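Local coordinates for activated BY transcription factor SSRB (PDB 2WNW), which belongs to glycosyl hydrolase family 30 and joins a TIM-barrel domain to a beta-sandwich domain, at residues Gln91-Ser96 against Ile329-Leu334; Gln189-Gln194 against Asp231-Tyr236; Val200-Ser205 against Asn342-Leu347; Ala257-Ile262 against Gln283-Lys288. All blocks are in the same frame, centred on the assembly; numbering follows the deposited sequence.

Overall arrangement
Interactions 1 and 2 are buried and both reach the eight-stranded barrel, whereas interactions 3 and 4 lie near the surface at its two ends. Interaction 2 joins neighbouring strands through regular backbone bonds. Interaction 1, above the C-terminal ends of the strands, relies on rings and an amide, with a glycerol alongside. Interaction 3 touches it, since Ser-92 OG meets Asp-204 OD1 and Asp-94 OD2 meets Asn-342 ND2, and ties two long loops by side chains. Interaction 4, at the N-terminal end, uses one lysine to grip carbonyls at and just past a helix end; its centre is about 14 Å from that of interaction 2, which it touches at Ile-262, and about 32 Å from that of interaction 3.

Interaction 1. Residues Gln91-Ser96 against Ile329-Leu334; sequences QSCDFS and IDWNLL. With GOL (glycerol), chain F.
Phe-95, Asn-332 and Trp-331 form the tight heart of this contact, on the C-terminal face of the TIM barrel, where the loop after strand 85-90 meets the chain leaving the last barrel strand, 327-330. The chain turns a corner at Trp-331, whose CG lies anti to the backbone N (chi1 -169°), swinging the indole toward the loop 91-96; indole and Asn-332 amide thus meet the same phenyl group. Asn-332 ND2 sits over the centre of the Phe-95 ring, 3.3 Å from Phe-95 CD1, and also lies above the rim of the Trp-331 ring. The amide nitrogen thus fills the corner between two rings whose planes stand 86° apart, with Phe-95 CE1 3.4 Å from Trp-331 NE1. Asn-332 OD1 bonds to Thr-53, which helps fix the turn of the amide. Near the benzo end of the indole, Cys-93 SG makes an oblique sulfur-aromatic contact, 3.9 Å from Trp-331 CH2.

The other side is looser, bridged by a small molecule instead of direct packing. A glycerol, probably from the crystallisation liquor, lies between Asp-94 and the indole, and also reaches Glu-196, Glu-294 and Trp-144; it probably marks a polar pocket at the barrel mouth. Asp-94 OD2 is also hydrogen-bonded to the amides of Asn-342 and Asn-346. Glycerol O1 links the two segments: it donates to Asp-94 OD2 at 2.8 Å and accepts from Trp-331 NE1 at 3.0 Å.

Interaction 2. Residues Gln189-Gln194 against Asp231-Tyr236; sequences QALSVQ and DEMEIY
Parallel strand pairing joins Ala-190, Leu-191 and Ser-192 to Glu-234, Ile-235 and Tyr-236 in the wall of the barrel, between its fourth and fifth strands. The bonds alternate along the ladder: Glu-234 N to Gln-189 O at 3.0 Å, Leu-191 N to Glu-234 O at 2.9 Å, and Tyr-236 N to Leu-191 O at 2.8 Å. Val-193 N to Tyr-236 O is a weak continuation. Below the first rung a water donates to both Gln-189 O and Glu-232 O, bridging the chains where they separate.

Together with helix 210-227 the strands make a beta-alpha-beta crossover, the repeating step of a TIM barrel. Leu-191 and Ile-235 point to the helix side of the sheet, and Val-193 and Ile-235 both touch that helix. Met-233 has CG anti to its backbone N (chi1 -180°) but bends at the next two bonds, which folds SD back to 3.4 Å from Ala-190 N; its chain meets Leu-191 at about a right angle, Met-233 SD lying 3.9 Å from Leu-191 CG.

Ala-190, Ser-192, Glu-234 and Tyr-236 share the opposite face, inside the barrel. Ala-190 CB rests at the edge of the Tyr-236 ring, 4.1 Å from Tyr-236 CE2. Tyr-236 OH donates to Glu-234 OE1 at 2.7 Å from above the carboxylate plane, while salt bridges to Lys-138 and Lys-289 hold the two oxygens of that carboxylate.

Interaction 3. Residues Val200-Ser205 against Asn342-Leu347; sequences VKTWDS and NHQGNL
The backbones come nearest at Trp-203 and Gln-344, whose CA atoms are 6.2 Å apart; both segments are irregular loops. Residues 342-345 make a type I turn, and Asn-342 OD1 accepts from Gln-344 N, an Asx turn, and also from Asn-346 N. These two bonds hold the turn in shape; Gln-344 and Asn-346 point toward the other loop, and the ring of His-343 reaches it.

His-343 NE2 donates to Asp-204 OD2 at 2.8 Å in a nearly straight bond (169°). The carboxylate is met on its syn side and stands almost perpendicular to the imidazole, while its OD1 bonds to Ser-92. Trp-203 packs on the next residues of the turn: its CB lies 3.6 Å from Gln-344 CG, and Trp-203 CH2 is 3.5 Å from Asn-346 ND2. With CG anti to the backbone N (chi1 180°), Asn-346 brings its amide to the indole's benzo end, the planes 13° apart; ND2 approaches obliquely and is held by Asp-94. On the more exposed side Gln-344 NE2 makes a weak hydrogen bond to Thr-202 OG1 at 3.1 Å.

The contact lies at the C-terminal end of the TIM barrel, bringing the loop between strand 190-192 and helix 210-227 against the loop joining strand 332-336 to strand 352-355.

Interaction 4. Residues Ala257-Ile262 against Gln283-Lys288; sequences ANYKGI and QCLPDK
Lys-288 reaches across to Tyr-259 and Ile-262 and makes both direct hydrogen bonds of this contact. Its NZ donates to Tyr-259 O at 2.6 Å, nearly along the C=O axis, and to Ile-262 O at 2.7 Å. The same ammonium stands over the face of the Tyr-259 ring, 4.3 Å from its centroid and 7° off the normal, a cation-pi contact. Just behind it, Lys-288 CE makes a CH-pi contact with that face and comes 3.6 Å from Tyr-259 CE1. One nitrogen therefore meets two carbonyl oxygens and an aromatic face, a setting that probably favours its positive charge.

The carbonyls lie in the last turn of helix 256-261 and just past it, at Ile-262, the first residue to leave helical geometry. In the TIM barrel this is the N-terminal end of the strands: the two segments lead toward neighbouring strands 264-268 and 289-294.

Farther out, Leu-285 CD2 lies at the edge of the phenol ring, 3.9 Å from Tyr-259 CE1. A water links Tyr-259 OH, at 2.7 Å, to Asp-287 N, at 2.9 Å. The lysine is presented by a type I turn over residues 285-288, closed by Lys-288 N to Leu-285 O at 3.0 Å, and its chain bends at chi2 (-56°) to come over the ring. Phe-253 touches Tyr-259, Ile-262 and Leu-285, and Ile-262 also packs on Thr-214 and Val-218 of helix 210-227.

Interaction 1. Residues Gln91-Ser96 against Ile329-Leu334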
loop_
_atom_site.group_PDB
_atom_site.type_symbol
_atom_site.label_atom_id
_atom_site.label_comp_id
_atom_site.label_asym_id
_atom_site.label_seq_id
_atom_site.Cartn_x
_atom_site.Cartn_y
_atom_site.Cartn_z
ATOM N N GLN A 91 11.382 16.826 30.925
ATOM C CA GLN A 91 10.442 17.305 31.940
ATOM C C GLN A 91 9.260 16.326 31.926
ATOM O O GLN A 91 9.275 15.346 31.184
ATOM C CB GLN A 91 9.997 18.753 31.685
ATOM C CG GLN A 91 11.178 19.731 31.659
ATOM C CD GLN A 91 10.783 21.187 31.850
ATOM O OE1 GLN A 91 9.755 21.646 31.343
ATOM N NE2 GLN A 91 11.620 21.928 32.566
ATOM N N SER A 92 8.238 16.582 32.731
ATOM C CA SER A 92 7.109 15.659 32.831
ATOM C C SER A 92 6.180 15.447 31.631
ATOM O O SER A 92 5.984 16.333 30.800
ATOM C CB SER A 92 6.254 16.048 34.038
ATOM O OG SER A 92 5.757 17.366 33.894
ATOM N N CYS A 93 5.625 14.238 31.558
ATOM C CA CYS A 93 4.644 13.867 30.545
ATOM C C CYS A 93 3.502 13.314 31.399
ATOM O O CYS A 93 3.606 13.332 32.628
ATOM C CB CYS A 93 5.194 12.806 29.573
ATOM S SG CYS A 93 5.544 11.171 30.251
ATOM N N ASP A 94 2.417 12.841 30.792
ATOM C CA ASP A 94 1.308 12.333 31.603
ATOM C C ASP A 94 1.706 11.126 32.443
ATOM O O ASP A 94 1.184 10.926 33.546
ATOM C CB ASP A 94 0.085 12.014 30.726
ATOM C CG ASP A 94 0.396 11.053 29.602
ATOM O OD1 ASP A 94 1.445 11.225 28.946
ATOM O OD2 ASP A 94 -0.421 10.139 29.363
ATOM N N PHE A 95 2.635 10.322 31.937
ATOM C CA PHE A 95 3.085 9.170 32.697
ATOM C C PHE A 95 4.181 9.569 33.680
ATOM O O PHE A 95 5.347 9.180 33.554
ATOM C CB PHE A 95 3.546 8.046 31.764
ATOM C CG PHE A 95 2.413 7.211 31.246
ATOM C CD1 PHE A 95 1.758 7.545 30.060
ATOM C CD2 PHE A 95 1.944 6.135 31.992
ATOM C CE1 PHE A 95 0.645 6.818 29.628
ATOM C CE2 PHE A 95 0.837 5.404 31.573
ATOM C CZ PHE A 95 0.184 5.746 30.387
ATOM N N SER A 96 3.770 10.367 34.660
ATOM C CA SER A 96 4.649 10.856 35.715
ATOM C C SER A 96 3.806 10.898 36.981
ATOM O O SER A 96 2.578 10.819 36.914
ATOM C CB SER A 96 5.146 12.269 35.394
ATOM O OG SER A 96 5.850 12.307 34.164
ATOM N N ILE A 329 9.384 3.075 17.778
ATOM C CA ILE A 329 9.542 3.324 19.200
ATOM C C ILE A 329 8.173 3.241 19.866
ATOM O O ILE A 329 7.281 4.054 19.602
ATOM C CB ILE A 329 10.143 4.706 19.510
ATOM C CG1 ILE A 329 11.443 4.908 18.723
ATOM C CG2 ILE A 329 10.452 4.793 21.008
ATOM C CD1 ILE A 329 12.103 6.257 18.971
ATOM N N ASP A 330 8.023 2.234 20.716
ATOM C CA ASP A 330 6.796 2.000 21.467
ATOM C C ASP A 330 6.729 3.058 22.570
ATOM O O ASP A 330 7.713 3.751 22.830
ATOM C CB ASP A 330 6.852 0.591 22.067
ATOM C CG ASP A 330 5.630 0.241 22.901
ATOM O OD1 ASP A 330 4.511 0.695 22.573
ATOM O OD2 ASP A 330 5.794 -0.515 23.880
ATOM N N TRP A 331 5.570 3.196 23.202
ATOM C CA TRP A 331 5.412 4.158 24.290
ATOM C C TRP A 331 6.000 3.471 25.530
ATOM O O TRP A 331 6.969 2.716 25.405
ATOM C CB TRP A 331 3.922 4.486 24.465
ATOM C CG TRP A 331 3.561 5.655 25.373
ATOM C CD1 TRP A 331 2.326 5.906 25.901
ATOM C CD2 TRP A 331 4.415 6.723 25.833
ATOM N NE1 TRP A 331 2.353 7.052 26.658
ATOM C CE2 TRP A 331 3.620 7.575 26.636
ATOM C CE3 TRP A 331 5.770 7.042 25.648
ATOM C CZ2 TRP A 331 4.132 8.726 27.255
ATOM C CZ3 TRP A 331 6.283 8.190 26.265
ATOM C CH2 TRP A 331 5.462 9.015 27.060
ATOM N N ASN A 332 5.429 3.705 26.712
ATOM C CA ASN A 332 5.950 3.101 27.949
ATOM C C ASN A 332 6.426 1.654 27.812
ATOM O O ASN A 332 5.674 0.781 27.391
ATOM C CB ASN A 332 4.896 3.137 29.059
ATOM C CG ASN A 332 4.398 4.529 29.349
ATOM O OD1 ASN A 332 5.069 5.322 30.018
ATOM N ND2 ASN A 332 3.210 4.841 28.840
ATOM N N LEU A 333 7.677 1.408 28.189
ATOM C CA LEU A 333 8.256 0.068 28.144
ATOM C C LEU A 333 7.615 -0.796 29.213
ATOM O O LEU A 333 7.432 -2.006 29.041
ATOM C CB LEU A 333 9.745 0.109 28.483
ATOM C CG LEU A 333 10.806 0.664 27.548
ATOM C CD1 LEU A 333 12.061 0.967 28.357
ATOM C CD2 LEU A 333 11.094 -0.341 26.458
ATOM N N LEU A 334 7.291 -0.148 30.325
ATOM C CA LEU A 334 6.764 -0.830 31.495
ATOM C C LEU A 334 5.803 0.039 32.291
ATOM O O LEU A 334 5.971 1.251 32.361
ATOM C CB LEU A 334 7.956 -1.208 32.382
ATOM C CG LEU A 334 7.743 -1.573 33.849
ATOM C CD1 LEU A 334 7.222 -2.994 33.932
ATOM C CD2 LEU A 334 9.067 -1.440 34.610
HETATM C C1 GOL F . 0.156 9.725 25.558
HETATM O O1 GOL F . 0.101 9.044 26.808
HETATM C C2 GOL F . 1.343 10.720 25.573
HETATM O O2 GOL F . 1.236 11.599 26.647
HETATM C C3 GOL F . 1.379 11.628 24.340
HETATM O O3 GOL F . 1.490 10.963 23.123
#

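Interaction 2. Residues Gln189-Gln194 against Asp231-Tyr236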
loop_
_atom_site.group_PDB
_atom_site.type_symbol
_atom_site.label_atom_id
_atom_site.label_comp_id
_atom_site.label_asym_id
_atom_site.label_seq_id
_atom_site.Cartn_x
_atom_site.Cartn_y
_atom_site.Cartn_z
ATOM N N GLN A 189 20.902 11.127 20.902
ATOM C CA GLN A 189 21.223 11.303 19.495
ATOM C C GLN A 189 20.092 11.921 18.689
ATOM O O GLN A 189 20.276 12.266 17.522
ATOM C CB GLN A 189 21.614 9.963 18.868
ATOM C CG GLN A 189 22.783 9.275 19.550
ATOM C CD GLN A 189 23.213 8.015 18.823
ATOM O OE1 GLN A 189 23.834 7.130 19.410
ATOM N NE2 GLN A 189 22.892 7.933 17.537
ATOM N N ALA A 190 18.923 12.065 19.302
ATOM C CA ALA A 190 17.790 12.646 18.594
ATOM C C ALA A 190 16.860 13.422 19.515
ATOM O O ALA A 190 16.760 13.134 20.709
ATOM C CB ALA A 190 17.006 11.553 17.880
ATOM N N LEU A 191 16.179 14.405 18.934
ATOM C CA LEU A 191 15.228 15.238 19.653
ATOM C C LEU A 191 14.023 15.509 18.767
ATOM O O LEU A 191 14.098 15.379 17.546
ATOM C CB LEU A 191 15.842 16.605 19.972
ATOM C CG LEU A 191 17.102 16.739 20.822
ATOM C CD1 LEU A 191 17.643 18.160 20.690
ATOM C CD2 LEU A 191 16.774 16.410 22.264
ATOM N N SER A 192 12.906 15.860 19.390
ATOM C CA SER A 192 11.747 16.297 18.632
ATOM C C SER A 192 11.526 17.645 19.315
ATOM O O SER A 192 11.904 17.820 20.478
ATOM C CB SER A 192 10.540 15.359 18.789
ATOM O OG SER A 192 9.918 15.463 20.052
ATOM N N VAL A 193 10.973 18.615 18.599
ATOM C CA VAL A 193 10.748 19.936 19.177
ATOM C C VAL A 193 9.676 19.920 20.252
ATOM O O VAL A 193 9.826 20.542 21.302
ATOM C CB VAL A 193 10.328 20.954 18.091
ATOM C CG1 VAL A 193 9.820 22.237 18.745
ATOM C CG2 VAL A 193 11.515 21.260 17.192
ATOM N N GLN A 194 8.596 19.197 19.985
ATOM C CA GLN A 194 7.476 19.126 20.911
ATOM C C GLN A 194 6.573 17.945 20.588
ATOM O O GLN A 194 6.296 17.659 19.421
ATOM C CB GLN A 194 6.669 20.425 20.817
ATOM C CG GLN A 194 5.296 20.392 21.466
ATOM C CD GLN A 194 5.364 20.335 22.978
ATOM O OE1 GLN A 194 6.181 21.011 23.595
ATOM N NE2 GLN A 194 4.481 19.548 23.584
ATOM N N ASP A 231 26.689 18.720 16.884
ATOM C CA ASP A 231 26.271 18.895 15.495
ATOM C C ASP A 231 25.492 17.730 14.890
ATOM O O ASP A 231 24.528 17.938 14.153
ATOM C CB ASP A 231 27.503 19.160 14.629
ATOM C CG ASP A 231 28.305 20.353 15.105
ATOM O OD1 ASP A 231 28.084 21.467 14.582
ATOM O OD2 ASP A 231 29.147 20.176 16.015
ATOM N N GLU A 232 25.917 16.509 15.200
ATOM C CA GLU A 232 25.294 15.308 14.652
ATOM C C GLU A 232 23.918 14.948 15.206
ATOM O O GLU A 232 23.324 13.953 14.797
ATOM C CB GLU A 232 26.248 14.125 14.817
ATOM C CG GLU A 232 27.565 14.324 14.082
ATOM C CD GLU A 232 28.516 13.157 14.250
ATOM O OE1 GLU A 232 29.611 13.196 13.649
ATOM O OE2 GLU A 232 28.172 12.204 14.981
ATOM N N MET A 233 23.413 15.759 16.128
ATOM C CA MET A 233 22.097 15.526 16.719
ATOM C C MET A 233 21.017 15.536 15.636
ATOM O O MET A 233 21.024 16.397 14.754
ATOM C CB MET A 233 21.788 16.628 17.734
ATOM C CG MET A 233 20.440 16.498 18.426
ATOM S SD MET A 233 20.429 15.134 19.593
ATOM C CE MET A 233 21.239 15.897 21.013
ATOM N N GLU A 234 20.090 14.581 15.690
ATOM C CA GLU A 234 19.005 14.560 14.715
ATOM C C GLU A 234 17.832 15.303 15.339
ATOM O O GLU A 234 17.601 15.200 16.545
ATOM C CB GLU A 234 18.550 13.129 14.389
ATOM C CG GLU A 234 19.593 12.219 13.760
ATOM C CD GLU A 234 18.979 10.932 13.230
ATOM O OE1 GLU A 234 17.899 10.535 13.721
ATOM O OE2 GLU A 234 19.577 10.307 12.329
ATOM N N ILE A 235 17.101 16.058 14.527
ATOM C CA ILE A 235 15.932 16.775 15.021
ATOM C C ILE A 235 14.717 16.394 14.182
ATOM O O ILE A 235 14.756 16.450 12.948
ATOM C CB ILE A 235 16.117 18.306 14.960
ATOM C CG1 ILE A 235 17.251 18.736 15.899
ATOM C CG2 ILE A 235 14.819 18.999 15.370
ATOM C CD1 ILE A 235 17.517 20.242 15.899
ATOM N N TYR A 236 13.649 15.990 14.862
ATOM C CA TYR A 236 12.405 15.597 14.206
ATOM C C TYR A 236 11.300 16.589 14.546
ATOM O O TYR A 236 11.302 17.184 15.626
ATOM C CB TYR A 236 11.971 14.200 14.673
ATOM C CG TYR A 236 12.864 13.077 14.202
ATOM C CD1 TYR A 236 12.549 12.346 13.055
ATOM C CD2 TYR A 236 14.038 12.768 14.883
ATOM C CE1 TYR A 236 13.390 11.331 12.596
ATOM C CE2 TYR A 236 14.886 11.759 14.435
ATOM C CZ TYR A 236 14.557 11.048 13.293
ATOM O OH TYR A 236 15.408 10.061 12.846
HETATM O O HOH W 1 22.472 11.801 15.950
#

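Interaction 3. Residues Val200-Ser205 against Asn342-Leu347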
loop_
_atom_site.group_PDB
_atom_site.type_symbol
_atom_site.label_atom_id
_atom_site.label_comp_id
_atom_site.label_asym_id
_atom_site.label_seq_id
_atom_site.Cartn_x
_atom_site.Cartn_y
_atom_site.Cartn_z
ATOM N N VAL A 200 -4.029 20.070 22.377
ATOM C CA VAL A 200 -4.179 20.487 23.761
ATOM C C VAL A 200 -4.584 19.230 24.532
ATOM O O VAL A 200 -5.465 18.494 24.099
ATOM C CB VAL A 200 -5.303 21.530 23.922
ATOM C CG1 VAL A 200 -5.507 21.840 25.397
ATOM C CG2 VAL A 200 -4.964 22.800 23.144
ATOM N N LYS A 201 -3.930 18.978 25.660
ATOM C CA LYS A 201 -4.252 17.814 26.484
ATOM C C LYS A 201 -4.508 18.286 27.913
ATOM O O LYS A 201 -4.045 19.356 28.295
ATOM C CB LYS A 201 -3.083 16.825 26.488
ATOM C CG LYS A 201 -2.721 16.261 25.121
ATOM C CD LYS A 201 -3.833 15.374 24.585
ATOM C CE LYS A 201 -3.432 14.726 23.274
ATOM N NZ LYS A 201 -4.541 13.903 22.716
ATOM N N THR A 202 -5.242 17.500 28.699
ATOM C CA THR A 202 -5.498 17.868 30.089
ATOM C C THR A 202 -4.201 17.673 30.869
ATOM O O THR A 202 -4.075 18.108 32.017
ATOM C CB THR A 202 -6.600 16.993 30.726
ATOM O OG1 THR A 202 -6.244 15.613 30.605
ATOM C CG2 THR A 202 -7.940 17.238 30.047
ATOM N N TRP A 203 -3.242 16.999 30.239
ATOM C CA TRP A 203 -1.938 16.771 30.849
ATOM C C TRP A 203 -0.896 17.641 30.142
ATOM O O TRP A 203 -1.253 18.527 29.373
ATOM C CB TRP A 203 -1.557 15.289 30.774
ATOM C CG TRP A 203 -1.628 14.681 29.400
ATOM C CD1 TRP A 203 -0.738 14.850 28.377
ATOM C CD2 TRP A 203 -2.629 13.776 28.916
ATOM N NE1 TRP A 203 -1.121 14.102 27.287
ATOM C CE2 TRP A 203 -2.279 13.434 27.590
ATOM C CE3 TRP A 203 -3.789 13.221 29.475
ATOM C CZ2 TRP A 203 -3.049 12.558 26.811
ATOM C CZ3 TRP A 203 -4.554 12.350 28.702
ATOM C CH2 TRP A 203 -4.179 12.028 27.383
ATOM N N ASP A 204 0.381 17.387 30.403
ATOM C CA ASP A 204 1.469 18.172 29.815
ATOM C C ASP A 204 1.364 18.299 28.299
ATOM O O ASP A 204 1.381 17.303 27.578
ATOM C CB ASP A 204 2.807 17.542 30.189
ATOM C CG ASP A 204 2.925 17.290 31.676
ATOM O OD1 ASP A 204 3.603 18.080 32.366
ATOM O OD2 ASP A 204 2.318 16.304 32.153
ATOM N N SER A 205 1.265 19.535 27.823
ATOM C CA SER A 205 1.145 19.803 26.396
ATOM C C SER A 205 1.508 21.257 26.095
ATOM O O SER A 205 1.497 22.103 26.983
ATOM C CB SER A 205 -0.285 19.502 25.932
ATOM O OG SER A 205 -1.240 20.131 26.774
ATOM N N ASN A 342 -0.075 7.473 36.159
ATOM C CA ASN A 342 -0.334 8.543 35.194
ATOM C C ASN A 342 -1.023 9.646 35.999
ATOM O O ASN A 342 -2.087 9.420 36.576
ATOM C CB ASN A 342 -1.250 8.035 34.076
ATOM C CG ASN A 342 -1.458 9.059 32.977
ATOM O OD1 ASN A 342 -2.135 10.074 33.168
ATOM N ND2 ASN A 342 -0.869 8.800 31.811
ATOM N N HIS A 343 -0.430 10.837 36.034
ATOM C CA HIS A 343 -1.000 11.910 36.841
ATOM C C HIS A 343 -2.323 12.510 36.367
ATOM O O HIS A 343 -2.868 13.396 37.020
ATOM C CB HIS A 343 0.057 13.002 37.100
ATOM C CG HIS A 343 0.262 13.962 35.970
ATOM N ND1 HIS A 343 -0.588 15.021 35.729
ATOM C CD2 HIS A 343 1.252 14.058 35.051
ATOM C CE1 HIS A 343 -0.127 15.730 34.713
ATOM N NE2 HIS A 343 0.989 15.167 34.284
ATOM N N GLN A 344 -2.847 12.018 35.247
ATOM C CA GLN A 344 -4.138 12.484 34.748
ATOM C C GLN A 344 -5.110 11.317 34.594
ATOM O O GLN A 344 -6.180 11.460 34.008
ATOM C CB GLN A 344 -3.989 13.213 33.413
ATOM C CG GLN A 344 -3.790 14.710 33.554
ATOM C CD GLN A 344 -4.931 15.378 34.300
ATOM O OE1 GLN A 344 -4.751 15.888 35.406
ATOM N NE2 GLN A 344 -6.117 15.371 33.699
ATOM N N GLY A 345 -4.729 10.161 35.128
ATOM C CA GLY A 345 -5.581 8.985 35.052
ATOM C C GLY A 345 -5.683 8.355 33.673
ATOM O O GLY A 345 -6.572 7.538 33.426
ATOM N N ASN A 346 -4.779 8.730 32.773
ATOM C CA ASN A 346 -4.778 8.190 31.418
ATOM C C ASN A 346 -4.035 6.853 31.389
ATOM O O ASN A 346 -2.970 6.735 30.777
ATOM C CB ASN A 346 -4.114 9.188 30.464
ATOM C CG ASN A 346 -4.067 8.688 29.036
ATOM O OD1 ASN A 346 -5.045 8.141 28.532
ATOM N ND2 ASN A 346 -2.929 8.880 28.370
ATOM N N LEU A 347 -4.607 5.851 32.056
ATOM C CA LEU A 347 -4.007 4.520 32.142
ATOM C C LEU A 347 -3.953 3.818 30.786
ATOM O O LEU A 347 -4.906 3.873 30.010
ATOM C CB LEU A 347 -4.798 3.664 33.138
ATOM C CG LEU A 347 -4.988 4.273 34.535
ATOM C CD1 LEU A 347 -5.878 3.368 35.377
ATOM C CD2 LEU A 347 -3.634 4.466 35.203
#

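Interaction 4. Residues Ala257-Ile262 against Gln283-Lys288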
loop_
_atom_site.group_PDB
_atom_site.type_symbol
_atom_site.label_atom_id
_atom_site.label_comp_id
_atom_site.label_asym_id
_atom_site.label_seq_id
_atom_site.Cartn_x
_atom_site.Cartn_y
_atom_site.Cartn_z
ATOM N N ALA A 257 15.905 26.614 4.709
ATOM C CA ALA A 257 16.597 26.544 5.992
ATOM C C ALA A 257 16.088 25.372 6.829
ATOM O O ALA A 257 16.865 24.700 7.513
ATOM C CB ALA A 257 16.420 27.850 6.755
ATOM N N ASN A 258 14.781 25.130 6.772
ATOM C CA ASN A 258 14.186 24.032 7.522
ATOM C C ASN A 258 14.624 22.702 6.933
ATOM O O ASN A 258 14.947 21.766 7.661
ATOM C CB ASN A 258 12.663 24.122 7.497
ATOM C CG ASN A 258 12.144 25.327 8.241
ATOM O OD1 ASN A 258 12.835 25.886 9.095
ATOM N ND2 ASN A 258 10.914 25.728 7.937
ATOM N N TYR A 259 14.638 22.626 5.607
ATOM C CA TYR A 259 15.043 21.401 4.938
ATOM C C TYR A 259 16.455 21.017 5.368
ATOM O O TYR A 259 16.732 19.852 5.649
ATOM C CB TYR A 259 15.006 21.578 3.418
ATOM C CG TYR A 259 15.322 20.296 2.686
ATOM C CD1 TYR A 259 14.330 19.346 2.444
ATOM C CD2 TYR A 259 16.630 19.994 2.311
ATOM C CE1 TYR A 259 14.635 18.123 1.847
ATOM C CE2 TYR A 259 16.946 18.775 1.719
ATOM C CZ TYR A 259 15.945 17.844 1.491
ATOM O OH TYR A 259 16.263 16.632 0.921
ATOM N N LYS A 260 17.342 22.004 5.432
ATOM C CA LYS A 260 18.726 21.754 5.820
ATOM C C LYS A 260 18.929 21.440 7.299
ATOM O O LYS A 260 19.814 20.662 7.653
ATOM C CB LYS A 260 19.607 22.951 5.446
ATOM C CG LYS A 260 19.774 23.156 3.951
ATOM C CD LYS A 260 20.715 24.316 3.654
ATOM C CE LYS A 260 20.957 24.458 2.158
ATOM N NZ LYS A 260 21.896 25.576 1.847
ATOM N N GLY A 261 18.108 22.028 8.165
ATOM C CA GLY A 261 18.292 21.808 9.589
ATOM C C GLY A 261 17.465 20.738 10.278
ATOM O O GLY A 261 17.727 20.413 11.435
ATOM N N ILE A 262 16.483 20.179 9.580
ATOM C CA ILE A 262 15.619 19.159 10.169
ATOM C C ILE A 262 15.812 17.809 9.475
ATOM O O ILE A 262 15.764 17.726 8.248
ATOM C CB ILE A 262 14.154 19.620 10.081
ATOM C CG1 ILE A 262 13.989 20.902 10.906
ATOM C CG2 ILE A 262 13.217 18.524 10.562
ATOM C CD1 ILE A 262 12.636 21.556 10.774
ATOM N N GLN A 283 8.654 9.140 -0.885
ATOM C CA GLN A 283 9.000 9.349 -2.287
ATOM C C GLN A 283 9.412 10.799 -2.554
ATOM O O GLN A 283 10.293 11.056 -3.373
ATOM C CB GLN A 283 7.815 8.953 -3.176
ATOM C CG GLN A 283 7.339 7.521 -2.932
ATOM C CD GLN A 283 6.044 7.182 -3.654
ATOM O OE1 GLN A 283 5.092 7.968 -3.653
ATOM N NE2 GLN A 283 5.994 5.998 -4.257
ATOM N N CYS A 284 8.783 11.738 -1.849
ATOM C CA CYS A 284 9.080 13.160 -2.013
ATOM C C CYS A 284 10.299 13.636 -1.222
ATOM O O CYS A 284 11.007 14.549 -1.650
ATOM C CB CYS A 284 7.861 13.999 -1.617
ATOM S SG CYS A 284 6.454 13.827 -2.742
ATOM N N LEU A 285 10.538 13.022 -0.070
ATOM C CA LEU A 285 11.671 13.381 0.782
ATOM C C LEU A 285 12.507 12.138 1.063
ATOM O O LEU A 285 12.652 11.716 2.214
ATOM C CB LEU A 285 11.163 13.967 2.099
ATOM C CG LEU A 285 10.301 15.225 1.971
ATOM C CD1 LEU A 285 9.677 15.557 3.321
ATOM C CD2 LEU A 285 11.157 16.381 1.471
ATOM N N PRO A 286 13.084 11.542 0.010
ATOM C CA PRO A 286 13.903 10.337 0.161
ATOM C C PRO A 286 15.069 10.442 1.132
ATOM O O PRO A 286 15.490 9.435 1.697
ATOM C CB PRO A 286 14.362 10.051 -1.269
ATOM C CG PRO A 286 14.415 11.407 -1.881
ATOM C CD PRO A 286 13.142 12.038 -1.375
ATOM N N ASP A 287 15.586 11.648 1.337
ATOM C CA ASP A 287 16.721 11.812 2.241
ATOM C C ASP A 287 16.342 12.140 3.682
ATOM O O ASP A 287 17.219 12.283 4.534
ATOM C CB ASP A 287 17.682 12.880 1.705
ATOM C CG ASP A 287 18.196 12.557 0.310
ATOM O OD1 ASP A 287 18.530 11.380 0.051
ATOM O OD2 ASP A 287 18.274 13.483 -0.526
ATOM N N LYS A 288 15.046 12.262 3.958
ATOM C CA LYS A 288 14.591 12.555 5.316
ATOM C C LYS A 288 14.093 11.276 5.974
ATOM O O LYS A 288 13.781 10.304 5.290
ATOM C CB LYS A 288 13.477 13.602 5.296
ATOM C CG LYS A 288 13.935 14.962 4.790
ATOM C CD LYS A 288 15.115 15.477 5.601
ATOM C CE LYS A 288 15.604 16.822 5.090
ATOM N NZ LYS A 288 16.842 17.248 5.803
HETATM O O HOH W 2 14.881 14.333 0.451
#